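Local coordinates for alcohol dehydrogenase, zinc-containing (Streptococcus pneumoniae serotype 2, PDB 5YLN), which probably oxidises alcohols by passing hydride to NAD+, as a zinc-dependent medium-chain alcohol dehydrogenase, at residues 90-95 / 134-139. Residues are numbered along the deposited sequence; the frame is centred on the assembly and turned at random.
Sequences CVCACG and DNTLYH. With ZN (zinc ion), chain F.
T136 OG1 sits 3.6 Å from both C92 CA and A93 N, yet the hydroxyl turns to the residues just before its helix turn, its single hydrogen shared between the carbonyl oxygens of H132 and P131. It stands anti to the carbonyl carbon (chi1 -56°). The same rotation puts the methyl anti to the backbone N, beside the carbonyl carbon, where T136 CG2 rests 3.8 Å from V91 O. One residue back, N135 meets the chain with its stem: CB comes within 3.1 Å of A93 O, and the A93 methyl lies 4.2 Å from N135 CB. The amide reaches on past A93, leaving N135 ND2 3.4 Å from C94 O, at an angle too poor for a hydrogen bond. Van der Waals packing joins the two segments, while T136 bonds through its backbone to S89, just ahead of 90-95, and C92 pairs with G113 of the neighbouring strand. The CB of C94 points away from 134-139, and its SG binds zinc at 2.3 Å. C97, C100 and C108 complete the four-cysteine site, the structural zinc lobe of zinc-containing alcohol dehydrogenases, a lobe of the GroES-like domain whose root at 91-93 packs on helix 133-136.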
loop_
_atom_site.group_PDB
_atom_site.type_symbol
_atom_site.label_atom_id
_atom_site.label_comp_id
_atom_site.label_asym_id
_atom_site.label_seq_id
_atom_site.Cartn_x
_atom_site.Cartn_y
_atom_site.Cartn_z
ATOM N N CYS A 90 -3.314 -24.604 0.946
ATOM C CA CYS A 90 -2.031 -24.500 1.633
ATOM C C CYS A 90 -2.149 -23.837 2.999
ATOM O O CYS A 90 -1.208 -23.918 3.796
ATOM C CB CYS A 90 -1.017 -23.742 0.764
ATOM S SG CYS A 90 -1.456 -22.013 0.389
ATOM N N VAL A 91 -3.292 -23.223 3.303
ATOM C CA VAL A 91 -3.501 -22.455 4.524
ATOM C C VAL A 91 -4.597 -23.116 5.349
ATOM O O VAL A 91 -5.668 -23.426 4.819
ATOM C CB VAL A 91 -3.880 -20.998 4.188
ATOM C CG1 VAL A 91 -4.517 -20.321 5.390
ATOM C CG2 VAL A 91 -2.644 -20.225 3.701
ATOM N N CYS A 92 -4.336 -23.323 6.645
ATOM C CA CYS A 92 -5.346 -23.828 7.568
ATOM C C CYS A 92 -6.070 -22.672 8.243
ATOM O O CYS A 92 -5.436 -21.697 8.662
ATOM C CB CYS A 92 -4.715 -24.707 8.648
ATOM S SG CYS A 92 -3.673 -26.029 8.021
ATOM N N ALA A 93 -7.386 -22.819 8.410
ATOM C CA ALA A 93 -8.241 -21.776 8.971
ATOM C C ALA A 93 -9.156 -22.388 10.027
ATOM O O ALA A 93 -9.916 -23.308 9.729
ATOM C CB ALA A 93 -9.066 -21.102 7.865
ATOM N N CYS A 94 -9.101 -21.868 11.258
ATOM C CA CYS A 94 -9.992 -22.370 12.298
ATOM C C CYS A 94 -11.422 -21.851 12.126
ATOM O O CYS A 94 -12.356 -22.490 12.620
ATOM C CB CYS A 94 -9.453 -22.001 13.687
ATOM S SG CYS A 94 -9.758 -20.227 14.199
ATOM N N GLY A 95 -11.602 -20.723 11.424
ATOM C CA GLY A 95 -12.897 -20.148 11.119
ATOM C C GLY A 95 -13.525 -19.326 12.228
ATOM O O GLY A 95 -14.626 -18.801 12.033
ATOM N N ASP A 134 -13.051 -28.818 8.077
ATOM C CA ASP A 134 -14.232 -28.169 7.515
ATOM C C ASP A 134 -13.883 -26.848 6.838
ATOM O O ASP A 134 -14.580 -26.427 5.904
ATOM C CB ASP A 134 -15.282 -27.952 8.605
ATOM C CG ASP A 134 -16.208 -29.142 8.770
ATOM O OD1 ASP A 134 -16.453 -29.831 7.770
ATOM O OD2 ASP A 134 -16.695 -29.391 9.894
ATOM N N ASN A 135 -12.813 -26.179 7.280
ATOM C CA ASN A 135 -12.434 -24.897 6.701
ATOM C C ASN A 135 -11.171 -24.957 5.853
ATOM O O ASN A 135 -10.774 -23.939 5.282
ATOM C CB ASN A 135 -12.269 -23.846 7.805
ATOM C CG ASN A 135 -13.503 -23.708 8.658
ATOM O OD1 ASN A 135 -14.501 -23.138 8.228
ATOM N ND2 ASN A 135 -13.448 -24.228 9.867
ATOM N N THR A 136 -10.535 -26.119 5.742
ATOM C CA THR A 136 -9.306 -26.256 4.975
ATOM C C THR A 136 -9.486 -27.085 3.713
ATOM O O THR A 136 -8.703 -26.929 2.770
ATOM C CB THR A 136 -8.213 -26.864 5.877
ATOM O OG1 THR A 136 -8.082 -26.029 7.037
ATOM C CG2 THR A 136 -6.830 -26.981 5.175
ATOM N N LEU A 137 -10.521 -27.917 3.649
ATOM C CA LEU A 137 -10.791 -28.780 2.504
ATOM C C LEU A 137 -11.900 -28.192 1.636
ATOM O O LEU A 137 -12.788 -27.495 2.127
ATOM C CB LEU A 137 -11.199 -30.179 2.975
ATOM C CG LEU A 137 -10.210 -30.940 3.852
ATOM C CD1 LEU A 137 -10.766 -32.323 4.206
ATOM C CD2 LEU A 137 -8.890 -31.077 3.116
ATOM N N TYR A 138 -11.846 -28.494 0.342
ATOM C CA TYR A 138 -12.892 -28.120 -0.604
ATOM C C TYR A 138 -13.288 -29.328 -1.435
ATOM O O TYR A 138 -12.422 -30.046 -1.948
ATOM C CB TYR A 138 -12.439 -26.986 -1.519
ATOM C CG TYR A 138 -12.255 -25.691 -0.780
ATOM C CD1 TYR A 138 -13.323 -24.817 -0.599
ATOM C CD2 TYR A 138 -11.023 -25.353 -0.237
ATOM C CE1 TYR A 138 -13.162 -23.638 0.081
ATOM C CE2 TYR A 138 -10.851 -24.177 0.446
ATOM C CZ TYR A 138 -11.926 -23.321 0.606
ATOM O OH TYR A 138 -11.773 -22.141 1.289
ATOM N N HIS A 139 -14.594 -29.541 -1.580
ATOM C CA HIS A 139 -15.076 -30.601 -2.445
ATOM C C HIS A 139 -14.687 -30.311 -3.889
ATOM O O HIS A 139 -14.806 -29.179 -4.353
ATOM C CB HIS A 139 -16.596 -30.730 -2.312
ATOM C CG HIS A 139 -17.038 -31.321 -1.008
ATOM N ND1 HIS A 139 -16.871 -32.659 -0.706
ATOM C CD2 HIS A 139 -17.633 -30.759 0.069
ATOM C CE1 HIS A 139 -17.351 -32.894 0.501
ATOM N NE2 HIS A 139 -17.817 -31.758 0.993
HETATM ZN ZN ZN F . -8.567 -18.749 12.828
#